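Local coordinates for protein aeromonas extracellular serine protease (Aeromonas sobria, PDB 3WQB) that cleaves peptide bonds after paired basic residues, one of them lysine, as a secreted calcium-binding serine protease of the furin-like subtilase family and a probable virulence factor, at residues V266-S271 with G283-T288; V182-S187 with V523-L528; T464-P469 with G545-E550; V358-D363 with A427-L432. The protein carries 1 engineered substitution. One frame throughout, in Å; residues are numbered along the deposited sequence.

Contact 1: residues V266-S271 with G283-T288; sequences VRSSYS and GGEYGT
The edge of the Tyr-270 ring is turned toward the face of Tyr-286 in an offset edge-to-face pair, planes at 75° and centroids 5.9 Å apart. One face of Tyr-270 carries Ser-268 CB, set toward the rim, while Glu-285 O lies at its edge. The edge of Tyr-286 takes a water in its plane, and that water donates to Ser-269 OG. Chi1 of 50° places the Tyr-270 ring between its own backbone N and carbonyl carbon, and its hydroxyl arrives at Gly-284 O, 2.7 Å from OH, in a weak bond; the stronger partner of that hydroxyl is Gly-334 N. Gly-284 O is gripped a second time by Ser-268 OG at 2.8 Å. These loops flank strand 277-282, an edge strand of the six-stranded parallel sheet in the subtilisin domain, and Tyr-270 stands about 8 Å, side chain to side chain, from Ala-336, the changed residue at the predicted charge-relay position. A type I turn runs from Ser-268 to Ser-271, and Glu-285 holds its start with both carboxylate oxygens, each through its syn lone pair: OE2 accepts from Ser-269 N (2.9 Å, 165° at the hydrogen) and OE1 from Ser-269 OG (2.7 Å). Asn-262 also binds OE2.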
loop_
_atom_site.group_PDB
_atom_site.type_symbol
_atom_site.label_atom_id
_atom_site.label_comp_id
_atom_site.label_asym_id
_atom_site.label_seq_id
_atom_site.Cartn_x
_atom_site.Cartn_y
_atom_site.Cartn_z
ATOM N N VAL A 266 -0.710 1.587 -19.434
ATOM C CA VAL A 266 -1.802 0.861 -18.797
ATOM C C VAL A 266 -1.309 0.240 -17.496
ATOM O O VAL A 266 -0.102 0.187 -17.234
ATOM C CB VAL A 266 -2.427 -0.194 -19.738
ATOM C CG1 VAL A 266 -2.942 0.470 -21.012
ATOM C CG2 VAL A 266 -1.437 -1.326 -20.041
ATOM N N ARG A 267 -2.250 -0.233 -16.692
ATOM C CA ARG A 267 -1.932 -0.892 -15.431
ATOM C C ARG A 267 -0.870 -1.966 -15.640
ATOM O O ARG A 267 -1.006 -2.817 -16.527
ATOM C CB ARG A 267 -3.182 -1.550 -14.868
ATOM C CG ARG A 267 -3.016 -2.043 -13.447
ATOM C CD ARG A 267 -3.958 -3.208 -13.150
ATOM N NE ARG A 267 -3.511 -4.470 -13.754
ATOM C CZ ARG A 267 -4.256 -5.270 -14.511
ATOM N NH1 ARG A 267 -3.735 -6.404 -14.978
ATOM N NH2 ARG A 267 -5.509 -4.949 -14.818
ATOM N N SER A 268 0.177 -1.945 -14.822
ATOM C CA SER A 268 1.152 -3.022 -14.856
ATOM C C SER A 268 0.407 -4.320 -14.597
ATOM O O SER A 268 -0.515 -4.357 -13.776
ATOM C CB SER A 268 2.222 -2.804 -13.797
ATOM O OG SER A 268 2.922 -1.606 -14.040
ATOM N N SER A 269 0.790 -5.370 -15.317
ATOM C CA SER A 269 0.110 -6.657 -15.275
ATOM C C SER A 269 -0.266 -7.095 -13.856
ATOM O O SER A 269 -1.394 -7.517 -13.615
ATOM C CB SER A 269 0.997 -7.717 -15.945
ATOM O OG SER A 269 2.268 -7.799 -15.317
ATOM N N TYR A 270 0.688 -6.959 -12.935
ATOM C CA TYR A 270 0.585 -7.485 -11.577
ATOM C C TYR A 270 -0.133 -6.558 -10.579
ATOM O O TYR A 270 -0.436 -6.985 -9.466
ATOM C CB TYR A 270 2.001 -7.768 -11.041
ATOM C CG TYR A 270 2.904 -6.575 -11.236
ATOM C CD1 TYR A 270 2.773 -5.450 -10.427
ATOM C CD2 TYR A 270 3.831 -6.533 -12.282
ATOM C CE1 TYR A 270 3.561 -4.324 -10.626
ATOM C CE2 TYR A 270 4.637 -5.419 -12.486
ATOM C CZ TYR A 270 4.489 -4.312 -11.657
ATOM O OH TYR A 270 5.263 -3.186 -11.832
ATOM N N SER A 271 -0.419 -5.312 -10.949
ATOM C CA SER A 271 -0.823 -4.334 -9.916
ATOM C C SER A 271 -2.152 -4.645 -9.246
ATOM O O SER A 271 -3.157 -4.877 -9.924
ATOM C CB SER A 271 -0.922 -2.922 -10.490
ATOM O OG SER A 271 -1.063 -1.961 -9.443
ATOM N N GLY A 283 5.679 1.962 -12.556
ATOM C CA GLY A 283 6.285 0.753 -12.002
ATOM C C GLY A 283 6.807 -0.227 -13.046
ATOM O O GLY A 283 7.649 -1.052 -12.728
ATOM N N GLY A 284 6.312 -0.147 -14.283
ATOM C CA GLY A 284 6.808 -0.998 -15.358
ATOM C C GLY A 284 6.391 -2.447 -15.245
ATOM O O GLY A 284 5.439 -2.789 -14.528
ATOM N N GLU A 285 7.108 -3.294 -15.982
ATOM C CA GLU A 285 6.849 -4.719 -16.013
ATOM C C GLU A 285 8.037 -5.420 -15.371
ATOM O O GLU A 285 8.142 -5.368 -14.152
ATOM C CB GLU A 285 6.519 -5.190 -17.425
ATOM C CG GLU A 285 5.162 -4.673 -17.921
ATOM C CD GLU A 285 3.961 -5.283 -17.189
ATOM O OE1 GLU A 285 4.106 -6.365 -16.584
ATOM O OE2 GLU A 285 2.864 -4.678 -17.224
ATOM N N TYR A 286 8.939 -6.029 -16.152
ATOM C CA TYR A 286 10.048 -6.802 -15.566
ATOM C C TYR A 286 11.437 -6.429 -16.065
ATOM O O TYR A 286 12.430 -6.865 -15.482
ATOM C CB TYR A 286 9.786 -8.309 -15.721
ATOM C CG TYR A 286 8.570 -8.739 -14.938
ATOM C CD1 TYR A 286 8.677 -9.143 -13.608
ATOM C CD2 TYR A 286 7.304 -8.728 -15.525
ATOM C CE1 TYR A 286 7.543 -9.519 -12.878
ATOM C CE2 TYR A 286 6.172 -9.092 -14.807
ATOM C CZ TYR A 286 6.297 -9.496 -13.485
ATOM O OH TYR A 286 5.179 -9.861 -12.774
ATOM N N GLY A 287 11.501 -5.622 -17.122
ATOM C CA GLY A 287 12.774 -5.122 -17.638
ATOM C C GLY A 287 13.462 -6.111 -18.547
ATOM O O GLY A 287 14.614 -5.896 -18.947
ATOM N N THR A 288 12.745 -7.179 -18.883
ATOM C CA THR A 288 13.274 -8.268 -19.694
ATOM C C THR A 288 12.705 -8.090 -21.097
ATOM O O THR A 288 13.391 -7.615 -21.998
ATOM C CB THR A 288 12.886 -9.634 -19.086
ATOM O OG1 THR A 288 11.489 -9.616 -18.765
ATOM C CG2 THR A 288 13.674 -9.893 -17.802
HETATM O O HOH W 1 2.902 -10.108 -14.103
#

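Contact 2: residues V182-S187 with V523-L528; sequences VVDPRS and VRTKGL
Asp-184 and Pro-185, in the loop after strand 173-179, face Thr-525 and Leu-528 where the chain enters strand 527-535, and the nearest CA atoms, those of Pro-185 and Leu-528, are 6.3 Å apart. Side chains make most of the contact. Thr-525 OG1 donates to Asp-184 OD2 over 2.8 Å, meeting the oxygen from above the carboxylate plane, 49° out of it. A water lies between the same two residues; it accepts from Thr-525 N and probably donates to Asp-184 OD2. A chi1 of -63° turns the Thr-525 hydroxyl to the aspartate and sends the methyl CG2 up to the pyrrolidine ring of Pro-185, 3.8 Å from CD. Farther along that ring, CG rests 3.4 Å from Gly-527 O, and CB packs on Leu-528 CD2 at 3.6 Å, the leucine side chain crossing it at about a right angle. Asp-184 OD1 lies 4.4 Å from Arg-524 NH2, well out of the guanidinium plane, so at most the opposite charges attract; the salt bridge of that arginine is with Asp-516. The contact joins the subtilisin domain to the P-domain: helix 512-520 flanks it through Val-523, Leu-528 leans on strand 471-482, and Pro-185 also touches Met-531 farther along strand 527-535.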
loop_
_atom_site.group_PDB
_atom_site.type_symbol
_atom_site.label_atom_id
_atom_site.label_comp_id
_atom_site.label_asym_id
_atom_site.label_seq_id
_atom_site.Cartn_x
_atom_site.Cartn_y
_atom_site.Cartn_z
ATOM N N VAL A 182 -3.212 -11.343 2.151
ATOM C CA VAL A 182 -3.996 -12.110 3.121
ATOM C C VAL A 182 -4.933 -13.067 2.422
ATOM O O VAL A 182 -5.406 -12.786 1.315
ATOM C CB VAL A 182 -4.818 -11.187 4.075
ATOM C CG1 VAL A 182 -3.903 -10.331 4.930
ATOM C CG2 VAL A 182 -5.798 -10.312 3.299
ATOM N N VAL A 183 -5.211 -14.187 3.091
ATOM C CA VAL A 183 -6.266 -15.110 2.652
ATOM C C VAL A 183 -7.435 -15.154 3.635
ATOM O O VAL A 183 -8.469 -15.768 3.357
ATOM C CB VAL A 183 -5.739 -16.547 2.363
ATOM C CG1 VAL A 183 -4.728 -16.513 1.224
ATOM C CG2 VAL A 183 -5.122 -17.169 3.611
ATOM N N ASP A 184 -7.268 -14.498 4.781
ATOM C CA ASP A 184 -8.340 -14.349 5.752
ATOM C C ASP A 184 -8.444 -12.888 6.142
ATOM O O ASP A 184 -7.426 -12.212 6.270
ATOM C CB ASP A 184 -8.099 -15.217 6.989
ATOM C CG ASP A 184 -8.295 -16.699 6.710
ATOM O OD1 ASP A 184 -7.271 -17.403 6.610
ATOM O OD2 ASP A 184 -9.457 -17.160 6.569
ATOM N N PRO A 185 -9.677 -12.397 6.320
ATOM C CA PRO A 185 -9.874 -10.985 6.591
ATOM C C PRO A 185 -9.325 -10.596 7.951
ATOM O O PRO A 185 -9.295 -11.410 8.882
ATOM C CB PRO A 185 -11.395 -10.832 6.564
ATOM C CG PRO A 185 -11.902 -12.181 6.972
ATOM C CD PRO A 185 -10.947 -13.149 6.343
ATOM N N ARG A 186 -8.870 -9.360 8.058
ATOM C CA ARG A 186 -8.417 -8.848 9.338
ATOM C C ARG A 186 -9.184 -7.622 9.768
ATOM O O ARG A 186 -9.606 -6.827 8.941
ATOM C CB ARG A 186 -6.925 -8.548 9.288
ATOM C CG ARG A 186 -6.080 -9.798 9.427
ATOM C CD ARG A 186 -4.632 -9.490 9.218
ATOM N NE ARG A 186 -3.843 -10.706 9.099
ATOM C CZ ARG A 186 -2.730 -10.949 9.784
ATOM N NH1 ARG A 186 -2.253 -10.051 10.642
ATOM N NH2 ARG A 186 -2.088 -12.092 9.600
ATOM N N SER A 187 -9.379 -7.496 11.075
ATOM C CA SER A 187 -9.820 -6.248 11.676
ATOM C C SER A 187 -8.672 -5.225 11.651
ATOM O O SER A 187 -7.499 -5.597 11.729
ATOM C CB SER A 187 -10.275 -6.504 13.112
ATOM O OG SER A 187 -10.452 -5.287 13.807
ATOM N N VAL A 523 -13.047 -24.583 10.040
ATOM C CA VAL A 523 -12.938 -23.218 9.519
ATOM C C VAL A 523 -12.896 -22.199 10.654
ATOM O O VAL A 523 -13.830 -22.103 11.450
ATOM C CB VAL A 523 -14.119 -22.878 8.567
ATOM C CG1 VAL A 523 -14.015 -21.448 8.065
ATOM C CG2 VAL A 523 -14.171 -23.849 7.392
ATOM N N ARG A 524 -11.812 -21.430 10.707
ATOM C CA ARG A 524 -11.649 -20.394 11.726
ATOM C C ARG A 524 -12.446 -19.125 11.398
ATOM O O ARG A 524 -12.957 -18.454 12.300
ATOM C CB ARG A 524 -10.163 -20.064 11.912
ATOM C CG ARG A 524 -9.329 -21.237 12.422
ATOM C CD ARG A 524 -7.864 -20.874 12.593
ATOM N NE ARG A 524 -7.092 -21.046 11.364
ATOM C CZ ARG A 524 -6.559 -20.053 10.657
ATOM N NH1 ARG A 524 -6.697 -18.793 11.049
ATOM N NH2 ARG A 524 -5.878 -20.325 9.551
ATOM N N THR A 525 -12.551 -18.807 10.109
ATOM C CA THR A 525 -13.197 -17.574 9.656
ATOM C C THR A 525 -14.692 -17.761 9.374
ATOM O O THR A 525 -15.077 -18.471 8.442
ATOM C CB THR A 525 -12.473 -16.996 8.414
ATOM O OG1 THR A 525 -11.131 -16.646 8.773
ATOM C CG2 THR A 525 -13.193 -15.761 7.873
ATOM N N LYS A 526 -15.515 -17.101 10.186
ATOM C CA LYS A 526 -16.968 -17.129 10.056
ATOM C C LYS A 526 -17.423 -16.138 8.999
ATOM O O LYS A 526 -18.494 -16.288 8.398
ATOM C CB LYS A 526 -17.620 -16.750 11.384
ATOM C CG LYS A 526 -17.547 -17.813 12.466
ATOM C CD LYS A 526 -18.595 -17.535 13.536
ATOM C CE LYS A 526 -20.012 -17.683 12.980
ATOM N NZ LYS A 526 -20.982 -16.781 13.660
ATOM N N GLY A 527 -16.597 -15.121 8.782
ATOM C CA GLY A 527 -16.918 -14.050 7.857
ATOM C C GLY A 527 -16.035 -12.848 8.125
ATOM O O GLY A 527 -14.855 -12.988 8.432
ATOM N N LEU A 528 -16.616 -11.664 8.011
ATOM C CA LEU A 528 -15.890 -10.421 8.242
ATOM C C LEU A 528 -16.199 -9.920 9.633
ATOM O O LEU A 528 -17.338 -10.010 10.077
ATOM C CB LEU A 528 -16.309 -9.359 7.224
ATOM C CG LEU A 528 -16.170 -9.684 5.732
ATOM C CD1 LEU A 528 -16.559 -8.468 4.906
ATOM C CD2 LEU A 528 -14.762 -10.150 5.391
HETATM O O HOH W 2 -10.693 -19.608 7.794
#

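Contact 3: residues T464-P469 with G545-E550; sequences TRIATP and GTWRLE
Thr-464 and Ile-466 pair with Trp-547 and Gly-545 at the outer edge of an antiparallel four-stranded sheet in the P-domain, the beta-rich module that accompanies the subtilisin domain in furin-like proteases. Four backbone bonds satisfy both hydrogen-bonded pairs. Thr-464 N gives to Trp-547 O at 3.0 Å and Trp-547 N returns a bond to Thr-464 O at 2.8 Å, the latter almost straight at 173°; both donors lie nearly along the C=O axis. In the next such pair Ile-466 N meets Gly-545 O at 2.8 Å, and Gly-545 N reaches Ile-466 O in the carbonyl plane. Two carbonyls receive a further CA-H...O contact at the intervening non-hydrogen-bonded pair: Thr-464 O from Thr-546 CA, and Gly-545 O from Arg-465 CA. The polar ends of Thr-464 and Trp-547 are satisfied outside the strand pair, OG1 by Gln-441 and NE1 by Ala-543 O. On the other face Arg-548 grips Glu-550 side-on, NE and NH2 both going to OE2, with Arg-500 holding OE1. Thr-464, Ile-466 and Trp-547 face strands 436-444 and 583-595, consistent with the packing of two sheets. On that side the indole and the isoleucine pass at a slant: chi1 of -65° swings Ile-466 CG1 away from the carbonyl carbon and up to Trp-547 CD1, 3.6 Å off.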
loop_
_atom_site.group_PDB
_atom_site.type_symbol
_atom_site.label_atom_id
_atom_site.label_comp_id
_atom_site.label_asym_id
_atom_site.label_seq_id
_atom_site.Cartn_x
_atom_site.Cartn_y
_atom_site.Cartn_z
ATOM N N THR A 464 -27.659 4.574 6.051
ATOM C CA THR A 464 -27.540 5.513 7.164
ATOM C C THR A 464 -27.509 6.937 6.625
ATOM O O THR A 464 -27.049 7.179 5.508
ATOM C CB THR A 464 -26.289 5.215 8.039
ATOM O OG1 THR A 464 -26.339 5.977 9.253
ATOM C CG2 THR A 464 -24.992 5.536 7.304
ATOM N N ARG A 465 -27.993 7.880 7.420
ATOM C CA ARG A 465 -27.948 9.285 7.044
ATOM C C ARG A 465 -26.794 10.001 7.727
ATOM O O ARG A 465 -26.590 9.871 8.935
ATOM C CB ARG A 465 -29.260 9.994 7.398
ATOM C CG ARG A 465 -29.294 11.435 6.920
ATOM C CD ARG A 465 -30.668 12.064 7.057
ATOM N NE ARG A 465 -30.661 13.441 6.554
ATOM C CZ ARG A 465 -30.414 14.530 7.279
ATOM N NH1 ARG A 465 -30.150 14.447 8.580
ATOM N NH2 ARG A 465 -30.427 15.719 6.688
ATOM N N ILE A 466 -26.043 10.761 6.936
ATOM C CA ILE A 466 -25.062 11.698 7.475
ATOM C C ILE A 466 -25.705 13.086 7.472
ATOM O O ILE A 466 -26.091 13.598 6.415
ATOM C CB ILE A 466 -23.745 11.681 6.640
ATOM C CG1 ILE A 466 -23.038 10.312 6.738
ATOM C CG2 ILE A 466 -22.828 12.853 7.020
ATOM C CD1 ILE A 466 -22.430 9.978 8.092
ATOM N N ALA A 467 -25.832 13.690 8.653
ATOM C CA ALA A 467 -26.544 14.964 8.781
ATOM C C ALA A 467 -25.674 16.172 8.475
ATOM O O ALA A 467 -26.172 17.193 7.990
ATOM C CB ALA A 467 -27.139 15.097 10.178
ATOM N N THR A 468 -24.379 16.038 8.761
ATOM C CA THR A 468 -23.433 17.153 8.723
ATOM C C THR A 468 -23.150 17.557 7.287
ATOM O O THR A 468 -22.824 16.698 6.451
ATOM C CB THR A 468 -22.092 16.793 9.428
ATOM O OG1 THR A 468 -22.363 16.257 10.728
ATOM C CG2 THR A 468 -21.193 18.019 9.584
ATOM N N PRO A 469 -23.270 18.864 6.990
ATOM C CA PRO A 469 -22.753 19.308 5.713
ATOM C C PRO A 469 -21.239 19.189 5.770
ATOM O O PRO A 469 -20.594 19.720 6.683
ATOM C CB PRO A 469 -23.207 20.773 5.628
ATOM C CG PRO A 469 -23.381 21.208 7.033
ATOM C CD PRO A 469 -23.808 19.980 7.795
ATOM N N GLY A 545 -26.864 13.451 3.607
ATOM C CA GLY A 545 -27.874 12.579 3.042
ATOM C C GLY A 545 -27.587 11.127 3.331
ATOM O O GLY A 545 -26.775 10.793 4.203
ATOM N N THR A 546 -28.258 10.257 2.587
ATOM C CA THR A 546 -28.187 8.835 2.850
ATOM C C THR A 546 -27.073 8.139 2.080
ATOM O O THR A 546 -26.878 8.382 0.880
ATOM C CB THR A 546 -29.527 8.131 2.564
ATOM O OG1 THR A 546 -30.015 8.512 1.271
ATOM C CG2 THR A 546 -30.587 8.500 3.609
ATOM N N TRP A 547 -26.345 7.296 2.801
ATOM C CA TRP A 547 -25.308 6.427 2.253
ATOM C C TRP A 547 -25.757 4.977 2.392
ATOM O O TRP A 547 -26.253 4.573 3.446
ATOM C CB TRP A 547 -24.015 6.626 3.031
ATOM C CG TRP A 547 -23.368 7.963 2.839
ATOM C CD1 TRP A 547 -23.725 9.145 3.420
ATOM C CD2 TRP A 547 -22.212 8.233 2.046
ATOM N NE1 TRP A 547 -22.875 10.150 3.010
ATOM C CE2 TRP A 547 -21.931 9.611 2.171
ATOM C CE3 TRP A 547 -21.387 7.437 1.230
ATOM C CZ2 TRP A 547 -20.862 10.218 1.497
ATOM C CZ3 TRP A 547 -20.330 8.038 0.561
ATOM C CH2 TRP A 547 -20.073 9.416 0.708
ATOM N N ARG A 548 -25.595 4.192 1.335
ATOM C CA ARG A 548 -26.085 2.821 1.336
ATOM C C ARG A 548 -24.985 1.804 1.062
ATOM O O ARG A 548 -24.244 1.926 0.086
ATOM C CB ARG A 548 -27.218 2.665 0.313
ATOM C CG ARG A 548 -27.812 1.264 0.226
ATOM C CD ARG A 548 -29.003 1.210 -0.708
ATOM N NE ARG A 548 -28.644 1.312 -2.122
ATOM C CZ ARG A 548 -28.878 2.377 -2.890
ATOM N NH1 ARG A 548 -29.450 3.460 -2.371
ATOM N NH2 ARG A 548 -28.524 2.371 -4.172
ATOM N N LEU A 549 -24.875 0.813 1.939
ATOM C CA LEU A 549 -23.995 -0.325 1.705
ATOM C C LEU A 549 -24.778 -1.438 1.031
ATOM O O LEU A 549 -25.908 -1.736 1.422
ATOM C CB LEU A 549 -23.425 -0.837 3.025
ATOM C CG LEU A 549 -22.332 -1.900 2.898
ATOM C CD1 LEU A 549 -21.011 -1.265 2.468
ATOM C CD2 LEU A 549 -22.173 -2.640 4.208
ATOM N N GLU A 550 -24.170 -2.049 0.020
ATOM C CA GLU A 550 -24.802 -3.136 -0.712
ATOM C C GLU A 550 -23.868 -4.329 -0.703
ATOM O O GLU A 550 -22.686 -4.179 -0.994
ATOM C CB GLU A 550 -25.087 -2.709 -2.158
ATOM C CG GLU A 550 -26.183 -1.678 -2.290
ATOM C CD GLU A 550 -26.558 -1.363 -3.725
ATOM O OE1 GLU A 550 -25.895 -1.849 -4.673
ATOM O OE2 GLU A 550 -27.547 -0.630 -3.909
#

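Contact 4: residues V358-D363 with A427-L432; sequences VRDLRD and ANHQPL
A single carboxylate oxygen, Asp-360 OD1, accepts two short, nearly straight hydrogen bonds from different directions, one from a histidine ring and one from the backbone. His-429 NE2 donates over 2.8 Å, with OD1 exactly in the ring plane, yet it meets the oxygen from 54° above the carboxylate plane, the two flat groups steeply inclined to each other. Leu-432 N uses the syn lone pair of OD1, also at 2.8 Å, with 175° at the hydrogen. With chi1 at -177° the side chain of His-429 extends from the loop, bringing NE2 to the helix. Asp-363, one turn on from Asp-360, places OD2 near the ring edge, 3.4 Å from His-429 CE1, while its OD1 takes Tyr-539 OH and a salt bridge with Arg-367. The neighbouring carboxylates may favour a protonated imidazole, though Arg-367 partly compensates Asp-363. Helix 358-368 belongs to the subtilisin domain, and residues 427-432 are part of the connection from helix 419-426 to strand 436-444 of the P-domain, so the contact probably holds the run between the domains against this helix. Leu-432 finishes the seam: its CD1 lies over one face of the Arg-359 guanidinium, offset toward the rim, and 3.7 Å from Arg-359 O. That arginine is held by a salt bridge to Glu-473 and a bond to Pro-433 O.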
loop_
_atom_site.group_PDB
_atom_site.type_symbol
_atom_site.label_atom_id
_atom_site.label_comp_id
_atom_site.label_asym_id
_atom_site.label_seq_id
_atom_site.Cartn_x
_atom_site.Cartn_y
_atom_site.Cartn_z
ATOM N N VAL A 358 -0.222 18.220 3.470
ATOM C CA VAL A 358 -0.358 16.953 2.766
ATOM C C VAL A 358 -1.697 16.875 2.038
ATOM O O VAL A 358 -1.759 16.434 0.890
ATOM C CB VAL A 358 -0.170 15.769 3.731
ATOM C CG1 VAL A 358 -0.478 14.454 3.025
ATOM C CG2 VAL A 358 1.256 15.764 4.266
ATOM N N ARG A 359 -2.769 17.318 2.689
ATOM C CA ARG A 359 -4.070 17.318 2.038
ATOM C C ARG A 359 -4.122 18.258 0.834
ATOM O O ARG A 359 -4.758 17.943 -0.167
ATOM C CB ARG A 359 -5.191 17.618 3.023
ATOM C CG ARG A 359 -5.483 16.442 3.941
ATOM C CD ARG A 359 -6.301 16.849 5.157
ATOM N NE ARG A 359 -7.577 17.449 4.783
ATOM C CZ ARG A 359 -7.913 18.724 4.966
ATOM N NH1 ARG A 359 -7.069 19.595 5.523
ATOM N NH2 ARG A 359 -9.112 19.130 4.570
ATOM N N ASP A 360 -3.434 19.399 0.916
ATOM C CA ASP A 360 -3.323 20.293 -0.234
ATOM C C ASP A 360 -2.602 19.612 -1.389
ATOM O O ASP A 360 -3.029 19.722 -2.538
ATOM C CB ASP A 360 -2.575 21.582 0.132
ATOM C CG ASP A 360 -3.383 22.498 1.006
ATOM O OD1 ASP A 360 -4.581 22.680 0.731
ATOM O OD2 ASP A 360 -2.786 23.054 1.951
ATOM N N LEU A 361 -1.500 18.928 -1.079
ATOM C CA LEU A 361 -0.727 18.248 -2.112
ATOM C C LEU A 361 -1.513 17.105 -2.754
ATOM O O LEU A 361 -1.468 16.921 -3.973
ATOM C CB LEU A 361 0.606 17.769 -1.541
ATOM C CG LEU A 361 1.480 18.904 -1.004
ATOM C CD1 LEU A 361 2.523 18.348 -0.058
ATOM C CD2 LEU A 361 2.111 19.703 -2.115
ATOM N N ARG A 362 -2.248 16.357 -1.932
ATOM C CA ARG A 362 -3.165 15.341 -2.453
ATOM C C ARG A 362 -4.197 15.939 -3.408
ATOM O O ARG A 362 -4.479 15.356 -4.462
ATOM C CB ARG A 362 -3.897 14.623 -1.328
ATOM C CG ARG A 362 -3.067 13.634 -0.548
ATOM C CD ARG A 362 -4.000 12.756 0.256
ATOM N NE ARG A 362 -3.249 11.798 1.052
ATOM C CZ ARG A 362 -3.784 10.913 1.887
ATOM N NH1 ARG A 362 -5.104 10.837 2.048
ATOM N NH2 ARG A 362 -2.983 10.111 2.576
ATOM N N ASP A 363 -4.758 17.089 -3.031
ATOM C CA ASP A 363 -5.759 17.760 -3.851
ATOM C C ASP A 363 -5.172 18.135 -5.210
ATOM O O ASP A 363 -5.792 17.922 -6.257
ATOM C CB ASP A 363 -6.269 19.013 -3.132
ATOM C CG ASP A 363 -7.449 19.652 -3.834
ATOM O OD1 ASP A 363 -8.526 19.014 -3.900
ATOM O OD2 ASP A 363 -7.301 20.800 -4.304
ATOM N N ALA A 427 0.533 26.899 -8.113
ATOM C CA ALA A 427 0.845 28.327 -8.152
ATOM C C ALA A 427 -0.362 29.163 -7.753
ATOM O O ALA A 427 -0.208 30.288 -7.272
ATOM C CB ALA A 427 1.325 28.714 -9.542
ATOM N N ASN A 428 -1.556 28.610 -7.947
ATOM C CA ASN A 428 -2.791 29.332 -7.654
ATOM C C ASN A 428 -3.656 28.660 -6.596
ATOM O O ASN A 428 -4.819 29.019 -6.400
ATOM C CB ASN A 428 -3.572 29.552 -8.948
ATOM C CG ASN A 428 -2.894 30.559 -9.859
ATOM O OD1 ASN A 428 -2.634 30.283 -11.028
ATOM N ND2 ASN A 428 -2.588 31.732 -9.315
ATOM N N HIS A 429 -3.074 27.696 -5.895
ATOM C CA HIS A 429 -3.824 26.910 -4.936
ATOM C C HIS A 429 -4.136 27.711 -3.677
ATOM O O HIS A 429 -3.278 28.419 -3.147
ATOM C CB HIS A 429 -3.048 25.642 -4.586
ATOM C CG HIS A 429 -3.782 24.727 -3.662
ATOM N ND1 HIS A 429 -4.840 23.943 -4.072
ATOM C CD2 HIS A 429 -3.604 24.463 -2.346
ATOM C CE1 HIS A 429 -5.283 23.237 -3.047
ATOM N NE2 HIS A 429 -4.551 23.535 -1.987
ATOM N N GLN A 430 -5.374 27.604 -3.213
ATOM C CA GLN A 430 -5.733 28.138 -1.914
ATOM C C GLN A 430 -5.917 26.980 -0.936
ATOM O O GLN A 430 -6.518 25.964 -1.292
ATOM C CB GLN A 430 -6.979 29.017 -2.021
ATOM C CG GLN A 430 -6.706 30.335 -2.754
ATOM C CD GLN A 430 -5.745 31.254 -2.004
ATOM O OE1 GLN A 430 -5.775 31.343 -0.774
ATOM N NE2 GLN A 430 -4.888 31.941 -2.748
ATOM N N PRO A 431 -5.383 27.118 0.288
ATOM C CA PRO A 431 -5.359 26.008 1.244
ATOM C C PRO A 431 -6.743 25.459 1.587
ATOM O O PRO A 431 -7.698 26.223 1.767
ATOM C CB PRO A 431 -4.709 26.629 2.484
ATOM C CG PRO A 431 -3.947 27.800 1.975
ATOM C CD PRO A 431 -4.796 28.340 0.869
ATOM N N LEU A 432 -6.841 24.133 1.633
ATOM C CA LEU A 432 -8.018 23.457 2.167
ATOM C C LEU A 432 -8.207 23.804 3.645
ATOM O O LEU A 432 -7.226 23.982 4.367
ATOM C CB LEU A 432 -7.875 21.938 2.013
ATOM C CG LEU A 432 -8.135 21.319 0.639
ATOM C CD1 LEU A 432 -7.817 19.827 0.678
ATOM C CD2 LEU A 432 -9.559 21.555 0.177
#

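How the contacts relate
Along the chain, contact 2 opens first, and contacts 1 and 4 are both nested within the loop it closes; contact 3 begins inside that loop and ends beyond it. Contact 1 is internal to the subtilisin domain and contact 3 to the P-domain, their centres 38 Å apart on opposite sides of the chain's centre. Contacts 2 and 4 lie at well-separated places, with centres 39 Å apart. Contacts 2 and 3 come nearest, about 8 Å between closest atoms, on the consecutive strands 527-535 and 545-553. The P-domain therefore meets the protease directly at contact 2, while contact 4 probably holds the run that leads to its strands.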